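Side-chain contacts in lysine/ornithine decarboxylase (Vibrio vulnificus, PDB 2PLJ), which probably decarboxylates lysine and ornithine to cadaverine and putrescine with pyridoxal phosphate as cofactor: residues Met307-Arg312 against Ile316-Asp321; Ser329-Asp334 against Asp363-Asn368. All coordinates share one frame; numbering follows the deposited sequence.

Interaction 1. Residues Met307-Arg312 against Ile316-Asp321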
loop_
_atom_site.group_PDB
_atom_site.type_symbol
_atom_site.label_atom_id
_atom_site.label_comp_id
_atom_site.label_asym_id
_atom_site.label_seq_id
_atom_site.Cartn_x
_atom_site.Cartn_y
_atom_site.Cartn_z
ATOM N N MET A 307 10.486 -0.782 18.521
ATOM C CA MET A 307 11.116 0.553 18.580
ATOM C C MET A 307 10.881 1.270 19.908
ATOM O O MET A 307 11.755 1.998 20.397
ATOM C CB MET A 307 10.611 1.432 17.429
ATOM C CG MET A 307 10.923 0.868 16.039
ATOM S SD MET A 307 10.711 2.116 14.741
ATOM C CE MET A 307 9.055 2.759 15.068
ATOM N N GLY A 308 9.694 1.060 20.473
ATOM C CA GLY A 308 9.317 1.636 21.764
ATOM C C GLY A 308 7.993 1.041 22.200
ATOM O O GLY A 308 7.445 0.121 21.556
ATOM N N GLN A 309 7.481 1.594 23.283
ATOM C CA GLN A 309 6.323 1.004 23.938
ATOM C C GLN A 309 5.713 1.935 24.967
ATOM O O GLN A 309 6.414 2.778 25.540
ATOM C CB GLN A 309 6.710 -0.327 24.597
ATOM C CG GLN A 309 7.918 -0.256 25.559
ATOM C CD GLN A 309 8.257 -1.602 26.133
ATOM O OE1 GLN A 309 7.595 -2.085 27.057
ATOM N NE2 GLN A 309 9.295 -2.223 25.596
ATOM N N ALA A 310 4.410 1.778 25.188
ATOM C CA ALA A 310 3.694 2.556 26.209
ATOM C C ALA A 310 2.466 1.798 26.690
ATOM O O ALA A 310 1.852 1.074 25.904
ATOM C CB ALA A 310 3.278 3.907 25.629
ATOM N N GLU A 311 2.098 1.982 27.961
ATOM C CA GLU A 311 0.849 1.420 28.472
ATOM C C GLU A 311 -0.266 2.425 28.194
ATOM O O GLU A 311 -0.129 3.609 28.539
ATOM C CB GLU A 311 0.942 1.098 29.966
ATOM C CG GLU A 311 -0.026 -0.025 30.353
ATOM C CD GLU A 311 -0.342 -0.080 31.826
ATOM O OE1 GLU A 311 -1.554 -0.049 32.182
ATOM O OE2 GLU A 311 0.619 -0.149 32.632
ATOM N N ARG A 312 -1.337 1.963 27.540
ATOM C CA ARG A 312 -2.486 2.795 27.158
ATOM C C ARG A 312 -3.770 2.069 27.591
ATOM O O ARG A 312 -4.080 1.012 27.061
ATOM C CB ARG A 312 -2.531 3.072 25.639
ATOM C CG ARG A 312 -1.233 3.731 25.043
ATOM C CD ARG A 312 -1.299 4.058 23.499
ATOM N NE ARG A 312 -2.361 5.040 23.267
ATOM C CZ ARG A 312 -2.229 6.355 23.485
ATOM N NH1 ARG A 312 -1.046 6.852 23.833
ATOM N NH2 ARG A 312 -3.278 7.170 23.328
ATOM N N ILE A 316 -0.383 -2.895 26.886
ATOM C CA ILE A 316 0.949 -2.466 26.489
ATOM C C ILE A 316 0.978 -2.383 24.968
ATOM O O ILE A 316 0.789 -3.406 24.277
ATOM C CB ILE A 316 2.102 -3.403 26.951
ATOM C CG1 ILE A 316 2.090 -3.627 28.474
ATOM C CG2 ILE A 316 3.478 -2.828 26.500
ATOM C CD1 ILE A 316 3.266 -4.506 28.963
ATOM N N TRP A 317 1.192 -1.173 24.465
ATOM C CA TRP A 317 1.412 -0.969 23.019
ATOM C C TRP A 317 2.898 -1.112 22.680
ATOM O O TRP A 317 3.733 -0.425 23.269
ATOM C CB TRP A 317 0.951 0.424 22.606
ATOM C CG TRP A 317 -0.529 0.579 22.492
ATOM C CD1 TRP A 317 -1.469 0.434 23.495
ATOM C CD2 TRP A 317 -1.256 0.911 21.305
ATOM N NE1 TRP A 317 -2.737 0.670 22.997
ATOM C CE2 TRP A 317 -2.631 0.952 21.653
ATOM C CE3 TRP A 317 -0.883 1.161 19.980
ATOM C CZ2 TRP A 317 -3.637 1.260 20.714
ATOM C CZ3 TRP A 317 -1.879 1.471 19.045
ATOM C CH2 TRP A 317 -3.239 1.501 19.416
ATOM N N TYR A 318 3.208 -2.013 21.748
ATOM C CA TYR A 318 4.534 -2.097 21.137
ATOM C C TYR A 318 4.502 -1.476 19.735
ATOM O O TYR A 318 3.624 -1.803 18.936
ATOM C CB TYR A 318 5.005 -3.552 21.037
ATOM C CG TYR A 318 5.078 -4.242 22.389
ATOM C CD1 TYR A 318 6.041 -3.856 23.328
ATOM C CD2 TYR A 318 4.173 -5.260 22.735
ATOM C CE1 TYR A 318 6.139 -4.475 24.577
ATOM C CE2 TYR A 318 4.245 -5.887 24.000
ATOM C CZ TYR A 318 5.241 -5.489 24.908
ATOM O OH TYR A 318 5.331 -6.074 26.153
ATOM N N TYR A 319 5.469 -0.615 19.441
ATOM C CA TYR A 319 5.528 0.081 18.167
ATOM C C TYR A 319 6.673 -0.574 17.403
ATOM O O TYR A 319 7.836 -0.428 17.784
ATOM C CB TYR A 319 5.775 1.566 18.375
ATOM C CG TYR A 319 4.712 2.219 19.226
ATOM C CD1 TYR A 319 3.590 2.820 18.652
ATOM C CD2 TYR A 319 4.810 2.223 20.635
ATOM C CE1 TYR A 319 2.597 3.417 19.441
ATOM C CE2 TYR A 319 3.830 2.794 21.422
ATOM C CZ TYR A 319 2.716 3.390 20.844
ATOM O OH TYR A 319 1.777 3.961 21.675
ATOM N N LEU A 320 6.320 -1.311 16.349
ATOM C CA LEU A 320 7.306 -2.083 15.583
ATOM C C LEU A 320 7.886 -1.302 14.412
ATOM O O LEU A 320 7.313 -0.279 14.013
ATOM C CB LEU A 320 6.671 -3.398 15.063
ATOM C CG LEU A 320 5.931 -4.249 16.109
ATOM C CD1 LEU A 320 5.368 -5.505 15.476
ATOM C CD2 LEU A 320 6.820 -4.615 17.309
ATOM N N ASP A 321 8.979 -1.815 13.840
ATOM C CA ASP A 321 9.595 -1.216 12.649
ATOM C C ASP A 321 9.024 -1.737 11.308
ATOM O O ASP A 321 9.585 -1.469 10.238
ATOM C CB ASP A 321 11.139 -1.346 12.686
ATOM C CG ASP A 321 11.612 -2.770 12.923
ATOM O OD1 ASP A 321 10.798 -3.700 12.792
ATOM O OD2 ASP A 321 12.823 -2.956 13.258
HETATM O O HOH W 1 1.767 6.118 23.488
HETATM O O HOH W 2 -5.280 0.581 24.277
#
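Arg312 lays its CD over one face of the Trp317 indole, a CH-pi contact 3.5 Å from CD to the centroid of the five-membered ring, while water 2 sits in the ring plane and ties NE1 to Arg312 O. The Tyr319 ring turns its edge to Gly308 C and Gln309 N and meets the ring of Phe187 of the second subunit. Ile316 CG2 lies over one face of Tyr318, toward its rim. In this antiparallel beta hairpin, 300-312 with 315-320, Trp317 N reaches Ala310 O at 2.7 Å. Met307 and Gly308 both face Tyr319 in a classic beta bulge, with Met307 N on Tyr319 O at 2.8 Å.

On the opposite face from Ala310, Trp317 and Tyr319, Gln309 runs beside Tyr318 with amide and ring planes 80° apart; its OE1 is bonded to Lys373. The Arg312 chain bends at chi3 (63°), and the guanidinium stands almost upright to the indole, held by Lys185 O and Gly188 O of the second subunit. Tyr319 OH is hydrogen-bonded to Lys186 O of the second subunit, and water 1 bridges the two side chains, accepting from Arg312 NH1 at 2.9 Å and donating to Tyr319 OH at 2.8 Å.

Interaction 2. Residues Ser329-Asp334 against Asp363-Asn368. With P3T ((4-{[(4-aminobutyl)amino]methyl}-5-hydroxy-6-methylpyridin-3-yl)methyl dihydrogen phosphate), chain D.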
loop_
_atom_site.group_PDB
_atom_site.type_symbol
_atom_site.label_atom_id
_atom_site.label_comp_id
_atom_site.label_asym_id
_atom_site.label_seq_id
_atom_site.Cartn_x
_atom_site.Cartn_y
_atom_site.Cartn_z
ATOM N N SER A 329 0.971 -4.981 4.836
ATOM C CA SER A 329 0.002 -4.318 3.962
ATOM C C SER A 329 -1.116 -5.283 3.515
ATOM O O SER A 329 -2.210 -4.815 3.181
ATOM C CB SER A 329 0.717 -3.715 2.740
ATOM O OG SER A 329 1.455 -4.723 2.024
ATOM N N GLY A 330 -0.828 -6.601 3.514
ATOM C CA GLY A 330 -1.847 -7.658 3.253
ATOM C C GLY A 330 -3.022 -7.643 4.238
ATOM O O GLY A 330 -4.121 -8.066 3.907
ATOM N N LEU A 331 -2.812 -7.090 5.440
ATOM C CA LEU A 331 -3.932 -6.888 6.386
ATOM C C LEU A 331 -4.998 -5.997 5.774
ATOM O O LEU A 331 -6.183 -6.198 6.003
ATOM C CB LEU A 331 -3.460 -6.257 7.694
ATOM C CG LEU A 331 -2.439 -7.087 8.489
ATOM C CD1 LEU A 331 -2.072 -6.270 9.744
ATOM C CD2 LEU A 331 -2.949 -8.441 8.888
ATOM N N MET A 332 -4.557 -5.040 4.961
ATOM C CA MET A 332 -5.426 -4.095 4.280
ATOM C C MET A 332 -5.911 -4.579 2.909
ATOM O O MET A 332 -7.120 -4.567 2.633
ATOM C CB MET A 332 -4.708 -2.743 4.146
ATOM C CG MET A 332 -4.375 -2.078 5.507
ATOM S SD MET A 332 -5.809 -1.718 6.550
ATOM C CE MET A 332 -6.477 -0.256 5.766
ATOM N N PHE A 333 -4.979 -5.000 2.063
ATOM C CA PHE A 333 -5.335 -5.317 0.680
ATOM C C PHE A 333 -5.761 -6.777 0.474
ATOM O O PHE A 333 -6.422 -7.096 -0.546
ATOM C CB PHE A 333 -4.130 -5.067 -0.219
ATOM C CG PHE A 333 -3.770 -3.593 -0.401
ATOM C CD1 PHE A 333 -4.634 -2.759 -1.134
ATOM C CD2 PHE A 333 -2.542 -3.079 0.070
ATOM C CE1 PHE A 333 -4.329 -1.397 -1.360
ATOM C CE2 PHE A 333 -2.190 -1.711 -0.161
ATOM C CZ PHE A 333 -3.104 -0.870 -0.896
ATOM N N ASP A 334 -5.351 -7.660 1.385
ATOM C CA ASP A 334 -5.558 -9.126 1.205
ATOM C C ASP A 334 -6.431 -9.716 2.305
ATOM O O ASP A 334 -6.538 -10.948 2.412
ATOM C CB ASP A 334 -4.188 -9.844 1.204
ATOM C CG ASP A 334 -4.261 -11.317 0.731
ATOM O OD1 ASP A 334 -4.891 -11.611 -0.337
ATOM O OD2 ASP A 334 -3.638 -12.170 1.427
ATOM N N ASP A 363 -2.333 2.234 11.413
ATOM C CA ASP A 363 -1.213 1.313 11.289
ATOM C C ASP A 363 -1.077 0.465 12.565
ATOM O O ASP A 363 -0.223 0.709 13.428
ATOM C CB ASP A 363 0.074 2.074 10.982
ATOM C CG ASP A 363 1.243 1.152 10.683
ATOM O OD1 ASP A 363 1.056 -0.099 10.711
ATOM O OD2 ASP A 363 2.339 1.694 10.394
ATOM N N VAL A 364 -1.925 -0.553 12.644
ATOM C CA VAL A 364 -1.951 -1.504 13.764
ATOM C C VAL A 364 -2.018 -2.908 13.177
ATOM O O VAL A 364 -2.861 -3.170 12.290
ATOM C CB VAL A 364 -3.147 -1.216 14.675
ATOM C CG1 VAL A 364 -3.345 -2.331 15.722
ATOM C CG2 VAL A 364 -2.943 0.157 15.321
ATOM N N ILE A 365 -1.131 -3.792 13.648
ATOM C CA ILE A 365 -1.040 -5.165 13.124
ATOM C C ILE A 365 -1.893 -6.151 13.919
ATOM O O ILE A 365 -2.461 -7.094 13.352
ATOM C CB ILE A 365 0.439 -5.659 13.186
ATOM C CG1 ILE A 365 1.352 -4.766 12.329
ATOM C CG2 ILE A 365 0.512 -7.163 12.896
ATOM C CD1 ILE A 365 2.824 -4.817 12.849
ATOM N N ALA A 366 -1.987 -5.941 15.239
ATOM C CA ALA A 366 -2.787 -6.806 16.105
ATOM C C ALA A 366 -3.386 -5.922 17.178
ATOM O O ALA A 366 -2.651 -5.371 17.999
ATOM C CB ALA A 366 -1.947 -7.878 16.730
ATOM N N GLU A 367 -4.712 -5.776 17.152
ATOM C CA GLU A 367 -5.428 -4.898 18.109
ATOM C C GLU A 367 -5.446 -5.467 19.524
ATOM O O GLU A 367 -5.501 -4.721 20.502
ATOM C CB GLU A 367 -6.876 -4.640 17.651
ATOM C CG GLU A 367 -6.988 -3.704 16.434
ATOM C CD GLU A 367 -8.434 -3.502 15.994
ATOM O OE1 GLU A 367 -9.326 -3.521 16.874
ATOM O OE2 GLU A 367 -8.681 -3.337 14.766
ATOM N N ASN A 368 -5.415 -6.789 19.638
ATOM C CA ASN A 368 -5.459 -7.445 20.937
ATOM C C ASN A 368 -4.678 -8.734 20.763
ATOM O O ASN A 368 -5.042 -9.581 19.938
ATOM C CB ASN A 368 -6.918 -7.725 21.363
ATOM C CG ASN A 368 -7.036 -8.164 22.820
ATOM O OD1 ASN A 368 -6.224 -7.787 23.668
ATOM N ND2 ASN A 368 -8.083 -8.949 23.126
HETATM O OAE P3T D . -2.776 -18.629 -6.553
HETATM P PAU P3T D . -3.249 -17.169 -6.140
HETATM O OAF P3T D . -2.003 -16.321 -5.595
HETATM O OAC P3T D . -4.423 -17.121 -5.179
HETATM O OAP P3T D . -3.704 -16.325 -7.444
HETATM C CAM P3T D . -2.699 -16.093 -8.519
HETATM C CAS P3T D . -3.492 -15.504 -9.694
HETATM C CAH P3T D . -3.556 -16.350 -10.810
HETATM N NAO P3T D . -4.227 -15.963 -11.895
HETATM C CAQ P3T D . -4.880 -14.808 -11.955
HETATM C CAA P3T D . -5.666 -14.453 -13.242
HETATM C CAR P3T D . -4.885 -13.924 -10.856
HETATM O OAD P3T D . -5.543 -12.759 -10.956
HETATM C CAT P3T D . -4.185 -14.280 -9.683
HETATM C CAG P3T D . -4.133 -13.364 -8.588
HETATM N NAN P3T D . -5.088 -12.456 -8.443
HETATM C CAL P3T D . -5.167 -11.402 -7.381
HETATM C CAK P3T D . -4.923 -11.954 -5.967
HETATM C CAJ P3T D . -4.950 -10.717 -5.015
HETATM C CAI P3T D . -4.713 -11.139 -3.561
HETATM N NAB P3T D . -4.943 -10.022 -2.614
#
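A single short helical turn, 330-333, approaches a segment that changes direction at Ile365, and the nearest backbones, at Leu331 and Ile365, stay 7.5 Å apart between CA atoms. No hydrogen bond crosses, and one leucine branch does nearly all the touching. Leu331 points toward the other segment, and Leu331 CD1 lies 3.7 Å from Ile365 CA. The same methyl lies 4.1 Å from Val364 O, so it packs more closely on main chain than on side chain. Ile365 offers its CG2 branch, set anti to its own backbone N, at 4.2 Å from Leu331 CD1. The contact is therefore slight, a methyl packed on main chain and one apolar branch, with Ile324 and Tyr338 also touching Leu331.

The turn itself is tied up by Ser329 O, which accepts from both Met332 N and Phe333 N, and by Asp334 N on Gly330 O at 2.8 Å. Asp334 is the first residue to leave helical geometry, and its side chain faces the bound putrescine adduct. With chi1 at -168°, CG lies anti to the backbone N, and OD1 takes a hydrogen bond of 2.8 Å from the terminal amine NAB of the ligand. Arg293 of the same chain forms a salt bridge to this OD1, so two groups likely to be positively charged share one carboxylate oxygen. On the other segment, Ile365 and Ala366 both face Leu354, a classic beta bulge. Together these features make a small surface contact between the helical turn that carries the pocket residues Phe333 and Asp334 and the loop joining two strands of the beta-barrel domain.

Interaction 1 is the larger and more buried of the two, a strand pairing in which backbone bonds, aromatic rings and waters all take part; interaction 2 is a small surface contact made by a leucine methyl against a loop. They follow each other along the chain, strand 315-320 leading on to helix 330-333, and their centres lie about 16 Å apart. They also touch: Leu320 CD1 packs on Ile365 CD1 at 3.7 Å, and Trp317 on Val364. Both reach the second subunit, interaction 1 through Arg312 and Tyr319, interaction 2 through Asp363 and Phe333, but only interaction 2 includes pocket residues of the ligand, Phe333 and Asp334, the latter bonded to its terminal amine.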